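Local coordinates for protein JamJ (Lyngbya majuscula, PDB 5DOZ) that probably carries out the NADPH-dependent enoyl reductase step of a polyketide synthase, one linked to formation of a cyclopropane ring, at residues E99-G104 and T134-F139; P117-A122 and Q286-I291; P138-Y143 and Q290-L295. All coordinates share one frame; numbering follows the deposited sequence.

The three contacts form a continuous layer between the mixed sheet that holds strands 99-103 and 120-122 and the cofactor of this enoyl reductase. Contact 1 sets strand 99-103 against the start of helix 136-149. Contact 2 sets the neighbouring strand 120-122 against helix 287-293, and contact 3 packs the two helices together. Their centres lie about 9 to 10 Å apart. Contacts 1 and 2 are joined by a probable hydrogen bond from Asn119 ND2 to Ile103 O, 2.9 Å. Trp292 of contact 3 touches Met101 and Ile135 of contact 1 and Val121 of contact 2. Helix 136-149 reaches NADPH through Ile137 and Thr141, whereas the Tyr288 side chain stays about 8 Å from it.

Contact 1 (E99-G104 and T134-F139); sequences EVMVIG and TIPIPF
Ile103 and Met101 of strand 99-103 hold the Pro136 ring between them, at the start of helix 136-149. The closest touch is Ile103 CG1 against Pro136 CB, 3.6 Å. The next ring atom, Pro136 CG, lies 4.1 Å from Met101 CB. Val102 points its side chain the other way, but its carbonyl O lies 4.0 Å from Pro136 CG. The proline is therefore a blunt bump in a shallow hollow floored by the strand backbone and walled by two side chains.

At the Ile103 end, the CG2 branch passes Pro136 and meets Ile137 CD1 at 3.7 Å. The two isoleucine side chains overlap head to tail. The bend of Ile137 at chi2 (-46°) turns CD1 back to the strand. At the other end the fit is looser: Met101 SD is 4.3 Å from Ile135 CB. No hydrogen bond crosses. The touching side chains are all apolar, and the contact is buried.

On the helix side, Ile137 also touches NADPH, and its backbone N is hydrogen-bonded to Glu79. The contact thus runs from the sheet to the cofactor pocket. Strand 99-103 lies between strands 79-87 and 120-122, antiparallel to both. Trp292 of helix 287-293 covers Met101 and Ile135, Tyr288 touches Ile103, and helix 166-177 packs on Pro138 and Phe139.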
loop_
_atom_site.group_PDB
_atom_site.type_symbol
_atom_site.label_atom_id
_atom_site.label_comp_id
_atom_site.label_asym_id
_atom_site.label_seq_id
_atom_site.Cartn_x
_atom_site.Cartn_y
_atom_site.Cartn_z
ATOM N N GLU A 99 -17.266 7.538 -11.052
ATOM C CA GLU A 99 -16.873 6.677 -9.947
ATOM C C GLU A 99 -15.375 6.451 -10.003
ATOM O O GLU A 99 -14.845 5.941 -10.995
ATOM C CB GLU A 99 -17.644 5.359 -9.972
ATOM C CG GLU A 99 -19.041 5.484 -9.383
ATOM C CD GLU A 99 -19.846 4.202 -9.473
ATOM O OE1 GLU A 99 -20.776 4.035 -8.656
ATOM O OE2 GLU A 99 -19.553 3.363 -10.354
ATOM N N VAL A 100 -14.698 6.854 -8.932
ATOM C CA VAL A 100 -13.250 6.981 -8.944
ATOM C C VAL A 100 -12.613 6.316 -7.736
ATOM O O VAL A 100 -13.248 6.148 -6.692
ATOM C CB VAL A 100 -12.800 8.469 -9.021
ATOM C CG1 VAL A 100 -13.271 9.119 -10.320
ATOM C CG2 VAL A 100 -13.308 9.268 -7.826
ATOM N N MET A 101 -11.359 5.912 -7.905
ATOM C CA MET A 101 -10.514 5.552 -6.790
ATOM C C MET A 101 -9.627 6.750 -6.475
ATOM O O MET A 101 -9.155 7.442 -7.387
ATOM C CB MET A 101 -9.665 4.328 -7.136
ATOM C CG MET A 101 -10.481 3.071 -7.412
ATOM S SD MET A 101 -9.492 1.779 -8.177
ATOM C CE MET A 101 -9.323 2.408 -9.832
ATOM N N VAL A 102 -9.428 7.015 -5.186
ATOM C CA VAL A 102 -8.505 8.056 -4.760
ATOM C C VAL A 102 -7.198 7.388 -4.358
ATOM O O VAL A 102 -7.207 6.322 -3.752
ATOM C CB VAL A 102 -9.044 8.883 -3.571
ATOM C CG1 VAL A 102 -8.076 10.009 -3.234
ATOM C CG2 VAL A 102 -10.428 9.444 -3.868
ATOM N N ILE A 103 -6.079 8.010 -4.721
ATOM C CA ILE A 103 -4.756 7.518 -4.340
ATOM C C ILE A 103 -3.884 8.683 -3.879
ATOM O O ILE A 103 -3.708 9.665 -4.601
ATOM C CB ILE A 103 -4.027 6.786 -5.499
ATOM C CG1 ILE A 103 -4.999 5.980 -6.375
ATOM C CG2 ILE A 103 -2.923 5.885 -4.959
ATOM C CD1 ILE A 103 -5.323 6.639 -7.698
ATOM N N GLY A 104 -3.362 8.573 -2.663
ATOM C CA GLY A 104 -2.301 9.453 -2.195
ATOM C C GLY A 104 -2.723 10.740 -1.515
ATOM O O GLY A 104 -1.924 11.666 -1.395
ATOM N N THR A 134 -9.685 -2.201 -2.590
ATOM C CA THR A 134 -8.510 -3.030 -2.281
ATOM C C THR A 134 -7.347 -2.840 -3.266
ATOM O O THR A 134 -6.309 -3.502 -3.138
ATOM C CB THR A 134 -8.849 -4.542 -2.248
ATOM O OG1 THR A 134 -9.127 -5.005 -3.577
ATOM C CG2 THR A 134 -10.043 -4.839 -1.329
ATOM N N ILE A 135 -7.507 -1.940 -4.231
ATOM C CA ILE A 135 -6.557 -1.835 -5.351
ATOM C C ILE A 135 -5.413 -0.805 -5.208
ATOM O O ILE A 135 -4.249 -1.176 -5.341
ATOM C CB ILE A 135 -7.288 -1.655 -6.708
ATOM C CG1 ILE A 135 -8.045 -2.940 -7.068
ATOM C CG2 ILE A 135 -6.310 -1.282 -7.820
ATOM C CD1 ILE A 135 -8.873 -2.840 -8.337
ATOM N N PRO A 136 -5.737 0.479 -4.938
ATOM C CA PRO A 136 -4.763 1.559 -5.184
ATOM C C PRO A 136 -3.382 1.384 -4.545
ATOM O O PRO A 136 -2.432 1.056 -5.247
ATOM C CB PRO A 136 -5.476 2.803 -4.645
ATOM C CG PRO A 136 -6.923 2.470 -4.758
ATOM C CD PRO A 136 -7.006 1.015 -4.415
ATOM N N ILE A 137 -3.256 1.608 -3.242
ATOM C CA ILE A 137 -1.942 1.502 -2.601
ATOM C C ILE A 137 -1.253 0.141 -2.808
ATOM O O ILE A 137 -0.089 0.112 -3.197
ATOM C CB ILE A 137 -1.966 1.895 -1.102
ATOM C CG1 ILE A 137 -2.365 3.367 -0.919
ATOM C CG2 ILE A 137 -0.623 1.612 -0.442
ATOM C CD1 ILE A 137 -1.673 4.353 -1.839
ATOM N N PRO A 138 -1.961 -0.985 -2.566
ATOM C CA PRO A 138 -1.297 -2.276 -2.744
ATOM C C PRO A 138 -0.749 -2.499 -4.154
ATOM O O PRO A 138 0.441 -2.774 -4.311
ATOM C CB PRO A 138 -2.414 -3.288 -2.435
ATOM C CG PRO A 138 -3.322 -2.556 -1.514
ATOM C CD PRO A 138 -3.349 -1.168 -2.094
ATOM N N PHE A 139 -1.609 -2.377 -5.163
ATOM C CA PHE A 139 -1.213 -2.642 -6.542
ATOM C C PHE A 139 -0.284 -1.599 -7.156
ATOM O O PHE A 139 0.629 -1.961 -7.892
ATOM C CB PHE A 139 -2.433 -2.905 -7.430
ATOM C CG PHE A 139 -2.929 -4.324 -7.354
ATOM C CD1 PHE A 139 -2.358 -5.316 -8.149
ATOM C CD2 PHE A 139 -3.953 -4.673 -6.480
ATOM C CE1 PHE A 139 -2.810 -6.630 -8.083
ATOM C CE2 PHE A 139 -4.407 -5.981 -6.407
ATOM C CZ PHE A 139 -3.836 -6.962 -7.210
#

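Contact 2 (P117-A122 and Q286-I291); sequences PNNLVA and QLYYQI
Asn118 and Asn119, just before strand 120-122, face the first residues of helix 287-293, with the CA atoms of Asn119 and Tyr288 7.0 Å apart. The link across the gap is a water. It donates to Asn118 O at 3.2 Å and accepts from Tyr289 N at 2.8 Å, so the Asn118 carbonyl is tied to a backbone N-H in the first turn of the helix.

Tyr288 contributes the largest share of the contact. Asn118 O and Asn119 ND2 both sit at the edge of its ring, near the ring plane. Asn118 O is 3.6 Å from Tyr288 CD2. Asn119 ND2 is 4.0 Å from Tyr288 CE2, with the amide turned 72° from the ring. That amide nitrogen is hydrogen-bonded to Ile103 O, which fixes the side chain beside the tyrosine. Phe281 stacks on the Tyr288 ring. Farther along, Val121 CG1 packs 4.1 Å from Tyr288 O. At the outer rim the Asn118 and Gln286 amides meet nearly perpendicular, Asn118 OD1 lying 3.7 Å from Gln286 NE2.

This is a helix packed across the face of the sheet, near its end strand 120-122. It joins the GroES-like part of a medium-chain dehydrogenase/reductase fold to a helix that follows its Rossmann strands.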
loop_
_atom_site.group_PDB
_atom_site.type_symbol
_atom_site.label_atom_id
_atom_site.label_comp_id
_atom_site.label_asym_id
_atom_site.label_seq_id
_atom_site.Cartn_x
_atom_site.Cartn_y
_atom_site.Cartn_z
ATOM N N PRO A 117 -7.108 16.352 -9.554
ATOM C CA PRO A 117 -7.522 15.337 -10.525
ATOM C C PRO A 117 -6.402 14.352 -10.872
ATOM O O PRO A 117 -6.659 13.340 -11.519
ATOM C CB PRO A 117 -7.898 16.160 -11.762
ATOM C CG PRO A 117 -7.160 17.441 -11.610
ATOM C CD PRO A 117 -7.149 17.708 -10.131
ATOM N N ASN A 118 -5.173 14.657 -10.458
ATOM C CA ASN A 118 -4.029 13.752 -10.660
ATOM C C ASN A 118 -3.981 12.653 -9.595
ATOM O O ASN A 118 -3.253 11.666 -9.733
ATOM C CB ASN A 118 -2.706 14.536 -10.672
ATOM C CG ASN A 118 -2.504 15.356 -11.950
ATOM O OD1 ASN A 118 -2.686 14.861 -13.066
ATOM N ND2 ASN A 118 -2.097 16.604 -11.787
ATOM N N ASN A 119 -4.768 12.829 -8.536
ATOM C CA ASN A 119 -4.896 11.824 -7.488
ATOM C C ASN A 119 -6.070 10.866 -7.705
ATOM O O ASN A 119 -6.394 10.059 -6.835
ATOM C CB ASN A 119 -4.973 12.503 -6.117
ATOM C CG ASN A 119 -3.645 13.104 -5.694
ATOM O OD1 ASN A 119 -3.211 14.129 -6.227
ATOM N ND2 ASN A 119 -2.980 12.458 -4.744
ATOM N N LEU A 120 -6.680 10.936 -8.885
ATOM C CA LEU A 120 -7.864 10.132 -9.192
ATOM C C LEU A 120 -7.665 9.240 -10.409
ATOM O O LEU A 120 -7.066 9.649 -11.401
ATOM C CB LEU A 120 -9.078 11.039 -9.439
ATOM C CG LEU A 120 -9.507 12.052 -8.372
ATOM C CD1 LEU A 120 -10.636 12.906 -8.925
ATOM C CD2 LEU A 120 -9.947 11.359 -7.092
ATOM N N VAL A 121 -8.179 8.020 -10.331
ATOM C CA VAL A 121 -8.254 7.158 -11.506
ATOM C C VAL A 121 -9.671 6.608 -11.618
ATOM O O VAL A 121 -10.414 6.591 -10.634
ATOM C CB VAL A 121 -7.199 6.015 -11.494
ATOM C CG1 VAL A 121 -5.785 6.574 -11.540
ATOM C CG2 VAL A 121 -7.372 5.107 -10.287
ATOM N N ALA A 122 -10.046 6.185 -12.821
ATOM C CA ALA A 122 -11.368 5.606 -13.060
ATOM C C ALA A 122 -11.484 4.243 -12.403
ATOM O O ALA A 122 -10.552 3.439 -12.466
ATOM C CB ALA A 122 -11.635 5.494 -14.556
ATOM N N GLN A 286 2.221 12.598 -12.806
ATOM C CA GLN A 286 1.598 11.702 -13.785
ATOM C C GLN A 286 1.677 10.229 -13.376
ATOM O O GLN A 286 0.980 9.388 -13.952
ATOM C CB GLN A 286 2.235 11.877 -15.177
ATOM C CG GLN A 286 1.989 13.229 -15.839
ATOM C CD GLN A 286 0.518 13.587 -15.935
ATOM O OE1 GLN A 286 -0.290 12.833 -16.489
ATOM N NE2 GLN A 286 0.159 14.745 -15.395
ATOM N N LEU A 287 2.521 9.927 -12.386
ATOM C CA LEU A 287 2.806 8.541 -11.981
ATOM C C LEU A 287 1.584 7.642 -11.797
ATOM O O LEU A 287 1.588 6.499 -12.265
ATOM C CB LEU A 287 3.669 8.497 -10.716
ATOM C CG LEU A 287 3.982 7.076 -10.222
ATOM C CD1 LEU A 287 5.086 6.426 -11.060
ATOM C CD2 LEU A 287 4.329 7.072 -8.743
ATOM N N TYR A 288 0.555 8.143 -11.109
ATOM C CA TYR A 288 -0.663 7.358 -10.892
ATOM C C TYR A 288 -1.377 7.055 -12.210
ATOM O O TYR A 288 -1.807 5.925 -12.441
ATOM C CB TYR A 288 -1.616 8.024 -9.879
ATOM C CG TYR A 288 -1.032 8.213 -8.483
ATOM C CD1 TYR A 288 -0.108 7.305 -7.955
ATOM C CD2 TYR A 288 -1.419 9.289 -7.688
ATOM C CE1 TYR A 288 0.423 7.478 -6.685
ATOM C CE2 TYR A 288 -0.898 9.465 -6.413
ATOM C CZ TYR A 288 0.025 8.558 -5.918
ATOM O OH TYR A 288 0.557 8.731 -4.655
ATOM N N TYR A 289 -1.481 8.064 -13.073
ATOM C CA TYR A 289 -2.076 7.898 -14.399
ATOM C C TYR A 289 -1.368 6.797 -15.196
ATOM O O TYR A 289 -2.014 5.891 -15.723
ATOM C CB TYR A 289 -2.059 9.236 -15.164
ATOM C CG TYR A 289 -2.472 9.156 -16.621
ATOM C CD1 TYR A 289 -3.817 9.182 -16.989
ATOM C CD2 TYR A 289 -1.516 9.084 -17.635
ATOM C CE1 TYR A 289 -4.202 9.123 -18.324
ATOM C CE2 TYR A 289 -1.888 9.022 -18.972
ATOM C CZ TYR A 289 -3.234 9.040 -19.311
ATOM O OH TYR A 289 -3.614 8.979 -20.638
ATOM N N GLN A 290 -0.043 6.871 -15.271
ATOM C CA GLN A 290 0.722 5.902 -16.048
ATOM C C GLN A 290 0.574 4.473 -15.529
ATOM O O GLN A 290 0.253 3.567 -16.299
ATOM C CB GLN A 290 2.198 6.303 -16.150
ATOM C CG GLN A 290 2.500 7.257 -17.302
ATOM C CD GLN A 290 2.215 6.668 -18.683
ATOM O OE1 GLN A 290 2.256 5.449 -18.885
ATOM N NE2 GLN A 290 1.933 7.542 -19.645
ATOM N N ILE A 291 0.793 4.273 -14.231
ATOM C CA ILE A 291 0.657 2.946 -13.626
ATOM C C ILE A 291 -0.725 2.368 -13.919
ATOM O O ILE A 291 -0.841 1.218 -14.346
ATOM C CB ILE A 291 0.941 2.955 -12.104
ATOM C CG1 ILE A 291 2.430 3.216 -11.843
ATOM C CG2 ILE A 291 0.509 1.640 -11.450
ATOM C CD1 ILE A 291 2.784 3.381 -10.377
HETATM O O HOH W 1 -1.182 10.624 -11.985
#

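Contact 3 (P138-Y143 and Q290-L295); sequences PFFTAY and QIWKKL. With NDP (NADPH dihydro-nicotinamide-adenine-dinucleotide phosphate), chain E.
Phe140 of helix 136-149 packs its ring against Ile291 and Trp292 of helix 287-293. Ile291 CG2 sits over one face of the ring in a CH-pi contact, 4.0 Å from the centroid and 20° off the normal. Trp292 meets the same ring rim to rim. The two planes are only 15° apart, but neither ring covers the other. Phe140 CE1 approaches Trp292 CE3 to 3.6 Å. Trp292 CB also touches the far end of the phenyl ring, at Phe140 CZ.

Tyr143, one helical turn later, continues the apolar core. A chi1 of -177° swings the Tyr143 ring away from its own backbone N and out to Ile291 and Leu295. Its CD1 lies 3.9 Å from Ile291 CG2, so this one methyl serves both aromatic rings. Leu295 meets the Tyr143 ring from the same side of its plane, with 3.8 Å between CD2 of each residue. Leu295 CD1 reaches back to Phe139 CB, 4.1 Å away.

The phenol end marks the solvent side, because Lys294 is exposed. The lysine runs across the end of Tyr143, nearly perpendicular to it. Its aliphatic chain lies on the hydroxyl, with Lys294 CD 3.2 Å from Tyr143 OH. No hydrogen bond crosses between the two segments.

On the side of helix 136-149 turned from this interface, Thr141 faces the cofactor. Thr141 OG1 lies 3.3 Å from NADPH C4N, the nicotinamide carbon that carries the transferable hydride. The hydroxyl is also hydrogen-bonded to Ile137 O, one turn back. Helix 277-283 touches Phe140 and Thr141 through Leu277. Trp178 and Tyr147 meet the Tyr143 ring, and helix 166-177 covers Phe139 and Ala142. Helix 136-149 thus runs between helix 287-293 and the NADPH pocket.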
loop_
_atom_site.group_PDB
_atom_site.type_symbol
_atom_site.label_atom_id
_atom_site.label_comp_id
_atom_site.label_asym_id
_atom_site.label_seq_id
_atom_site.Cartn_x
_atom_site.Cartn_y
_atom_site.Cartn_z
ATOM N N PRO A 138 -1.961 -0.985 -2.566
ATOM C CA PRO A 138 -1.297 -2.276 -2.744
ATOM C C PRO A 138 -0.749 -2.499 -4.154
ATOM O O PRO A 138 0.441 -2.774 -4.311
ATOM C CB PRO A 138 -2.414 -3.288 -2.435
ATOM C CG PRO A 138 -3.322 -2.556 -1.514
ATOM C CD PRO A 138 -3.349 -1.168 -2.094
ATOM N N PHE A 139 -1.609 -2.377 -5.163
ATOM C CA PHE A 139 -1.213 -2.642 -6.542
ATOM C C PHE A 139 -0.284 -1.599 -7.156
ATOM O O PHE A 139 0.629 -1.961 -7.892
ATOM C CB PHE A 139 -2.433 -2.905 -7.430
ATOM C CG PHE A 139 -2.929 -4.324 -7.354
ATOM C CD1 PHE A 139 -2.358 -5.316 -8.149
ATOM C CD2 PHE A 139 -3.953 -4.673 -6.480
ATOM C CE1 PHE A 139 -2.810 -6.630 -8.083
ATOM C CE2 PHE A 139 -4.407 -5.981 -6.407
ATOM C CZ PHE A 139 -3.836 -6.962 -7.210
ATOM N N PHE A 140 -0.508 -0.316 -6.858
ATOM C CA PHE A 140 0.391 0.737 -7.348
ATOM C C PHE A 140 1.780 0.651 -6.712
ATOM O O PHE A 140 2.776 0.903 -7.388
ATOM C CB PHE A 140 -0.201 2.136 -7.142
ATOM C CG PHE A 140 -1.312 2.489 -8.103
ATOM C CD1 PHE A 140 -2.428 1.667 -8.251
ATOM C CD2 PHE A 140 -1.252 3.662 -8.839
ATOM C CE1 PHE A 140 -3.450 2.002 -9.125
ATOM C CE2 PHE A 140 -2.272 4.009 -9.716
ATOM C CZ PHE A 140 -3.374 3.180 -9.854
ATOM N N THR A 141 1.847 0.296 -5.426
ATOM C CA THR A 141 3.136 0.082 -4.757
ATOM C C THR A 141 3.829 -1.162 -5.319
ATOM O O THR A 141 5.017 -1.123 -5.644
ATOM C CB THR A 141 2.988 -0.055 -3.225
ATOM O OG1 THR A 141 2.292 1.086 -2.706
ATOM C CG2 THR A 141 4.357 -0.170 -2.538
ATOM N N ALA A 142 3.076 -2.254 -5.436
ATOM C CA ALA A 142 3.606 -3.505 -5.972
ATOM C C ALA A 142 4.073 -3.329 -7.407
ATOM O O ALA A 142 5.173 -3.762 -7.759
ATOM C CB ALA A 142 2.577 -4.621 -5.871
ATOM N N TYR A 143 3.254 -2.672 -8.227
ATOM C CA TYR A 143 3.613 -2.436 -9.619
ATOM C C TYR A 143 4.875 -1.593 -9.732
ATOM O O TYR A 143 5.818 -1.984 -10.429
ATOM C CB TYR A 143 2.473 -1.796 -10.427
ATOM C CG TYR A 143 2.833 -1.623 -11.894
ATOM C CD1 TYR A 143 3.613 -0.536 -12.322
ATOM C CD2 TYR A 143 2.427 -2.555 -12.849
ATOM C CE1 TYR A 143 3.964 -0.382 -13.660
ATOM C CE2 TYR A 143 2.773 -2.405 -14.193
ATOM C CZ TYR A 143 3.541 -1.319 -14.588
ATOM O OH TYR A 143 3.891 -1.162 -15.912
ATOM N N GLN A 290 -0.043 6.871 -15.271
ATOM C CA GLN A 290 0.722 5.902 -16.048
ATOM C C GLN A 290 0.574 4.473 -15.529
ATOM O O GLN A 290 0.253 3.567 -16.299
ATOM C CB GLN A 290 2.198 6.303 -16.150
ATOM C CG GLN A 290 2.500 7.257 -17.302
ATOM C CD GLN A 290 2.215 6.668 -18.683
ATOM O OE1 GLN A 290 2.256 5.449 -18.885
ATOM N NE2 GLN A 290 1.933 7.542 -19.645
ATOM N N ILE A 291 0.793 4.273 -14.231
ATOM C CA ILE A 291 0.657 2.946 -13.626
ATOM C C ILE A 291 -0.725 2.368 -13.919
ATOM O O ILE A 291 -0.841 1.218 -14.346
ATOM C CB ILE A 291 0.941 2.955 -12.104
ATOM C CG1 ILE A 291 2.430 3.216 -11.843
ATOM C CG2 ILE A 291 0.509 1.640 -11.450
ATOM C CD1 ILE A 291 2.784 3.381 -10.377
ATOM N N TRP A 292 -1.763 3.178 -13.721
ATOM C CA TRP A 292 -3.136 2.709 -13.896
ATOM C C TRP A 292 -3.442 2.306 -15.331
ATOM O O TRP A 292 -4.146 1.326 -15.561
ATOM C CB TRP A 292 -4.150 3.743 -13.399
ATOM C CG TRP A 292 -5.550 3.224 -13.417
ATOM C CD1 TRP A 292 -6.611 3.754 -14.085
ATOM C CD2 TRP A 292 -6.035 2.043 -12.761
ATOM N NE1 TRP A 292 -7.734 2.992 -13.871
ATOM C CE2 TRP A 292 -7.406 1.932 -13.065
ATOM C CE3 TRP A 292 -5.440 1.067 -11.943
ATOM C CZ2 TRP A 292 -8.199 0.888 -12.578
ATOM C CZ3 TRP A 292 -6.229 0.028 -11.458
ATOM C CH2 TRP A 292 -7.593 -0.051 -11.775
ATOM N N LYS A 293 -2.916 3.074 -16.286
ATOM C CA LYS A 293 -2.997 2.738 -17.707
ATOM C C LYS A 293 -2.402 1.360 -18.003
ATOM O O LYS A 293 -2.811 0.691 -18.953
ATOM C CB LYS A 293 -2.265 3.783 -18.545
ATOM C CG LYS A 293 -3.163 4.809 -19.215
ATOM C CD LYS A 293 -2.442 5.474 -20.379
ATOM C CE LYS A 293 -2.226 4.492 -21.525
ATOM N NZ LYS A 293 -1.158 4.935 -22.462
ATOM N N LYS A 294 -1.430 0.952 -17.192
ATOM C CA LYS A 294 -0.758 -0.330 -17.379
ATOM C C LYS A 294 -1.404 -1.425 -16.536
ATOM O O LYS A 294 -0.966 -2.576 -16.577
ATOM C CB LYS A 294 0.745 -0.214 -17.071
ATOM C CG LYS A 294 1.416 1.014 -17.684
ATOM C CD LYS A 294 2.791 0.703 -18.254
ATOM C CE LYS A 294 3.629 1.960 -18.455
ATOM N NZ LYS A 294 4.240 2.420 -17.173
ATOM N N LEU A 295 -2.448 -1.070 -15.786
ATOM C CA LEU A 295 -3.111 -2.017 -14.884
ATOM C C LEU A 295 -4.590 -2.258 -15.151
ATOM O O LEU A 295 -5.073 -3.372 -14.931
ATOM C CB LEU A 295 -2.927 -1.608 -13.413
ATOM C CG LEU A 295 -1.619 -1.935 -12.683
ATOM C CD1 LEU A 295 -1.713 -1.477 -11.233
ATOM C CD2 LEU A 295 -1.267 -3.415 -12.741
HETATM P PA NDP E . -0.271 -4.631 6.378
HETATM O O1A NDP E . -0.566 -4.209 7.804
HETATM O O2A NDP E . -1.374 -5.161 5.501
HETATM O O5B NDP E . 0.867 -5.767 6.409
HETATM C C5B NDP E . 1.681 -5.996 7.553
HETATM C C4B NDP E . 2.079 -7.462 7.522
HETATM O O4B NDP E . 3.337 -7.619 8.187
HETATM C C3B NDP E . 1.091 -8.367 8.250
HETATM O O3B NDP E . 0.133 -8.952 7.363
HETATM C C2B NDP E . 1.968 -9.457 8.808
HETATM O O2B NDP E . 1.942 -10.549 7.902
HETATM C C1B NDP E . 3.381 -8.901 8.806
HETATM N N9A NDP E . 3.905 -8.756 10.177
HETATM C C8A NDP E . 3.247 -8.260 11.237
HETATM N N7A NDP E . 4.038 -8.274 12.333
HETATM C C5A NDP E . 5.229 -8.787 11.968
HETATM C C6A NDP E . 6.522 -9.082 12.627
HETATM N N6A NDP E . 6.705 -8.819 13.939
HETATM N N1A NDP E . 7.513 -9.622 11.873
HETATM C C2A NDP E . 7.354 -9.891 10.564
HETATM N N3A NDP E . 6.206 -9.645 9.909
HETATM C C4A NDP E . 5.134 -9.103 10.544
HETATM O O3 NDP E . 0.507 -3.429 5.640
HETATM P PN NDP E . 0.695 -3.231 4.053
HETATM O O1N NDP E . 0.779 -4.561 3.368
HETATM O O2N NDP E . -0.306 -2.216 3.577
HETATM O O5D NDP E . 2.152 -2.547 3.959
HETATM C C5D NDP E . 3.322 -3.186 4.487
HETATM C C4D NDP E . 4.403 -2.150 4.797
HETATM O O4D NDP E . 4.684 -1.342 3.651
HETATM C C3D NDP E . 3.987 -1.181 5.885
HETATM O O3D NDP E . 5.138 -0.927 6.688
HETATM C C2D NDP E . 3.569 0.073 5.139
HETATM O O2D NDP E . 3.678 1.277 5.913
HETATM C C1D NDP E . 4.497 0.046 3.939
HETATM N N1N NDP E . 3.933 0.727 2.773
HETATM C C2N NDP E . 4.722 1.574 2.099
HETATM C C3N NDP E . 4.377 2.048 0.839
HETATM C C7N NDP E . 5.394 2.790 0.020
HETATM O O7N NDP E . 5.044 3.609 -0.814
HETATM N N7N NDP E . 6.684 2.532 0.220
HETATM C C4N NDP E . 2.941 1.940 0.366
HETATM C C5N NDP E . 2.225 0.910 1.115
HETATM C C6N NDP E . 2.702 0.411 2.326
HETATM P P2B NDP E . 2.307 -12.029 8.383
HETATM O O1X NDP E . 1.330 -12.326 9.498
HETATM O O2X NDP E . 2.093 -12.819 7.130
HETATM O O3X NDP E . 3.749 -11.947 8.820
#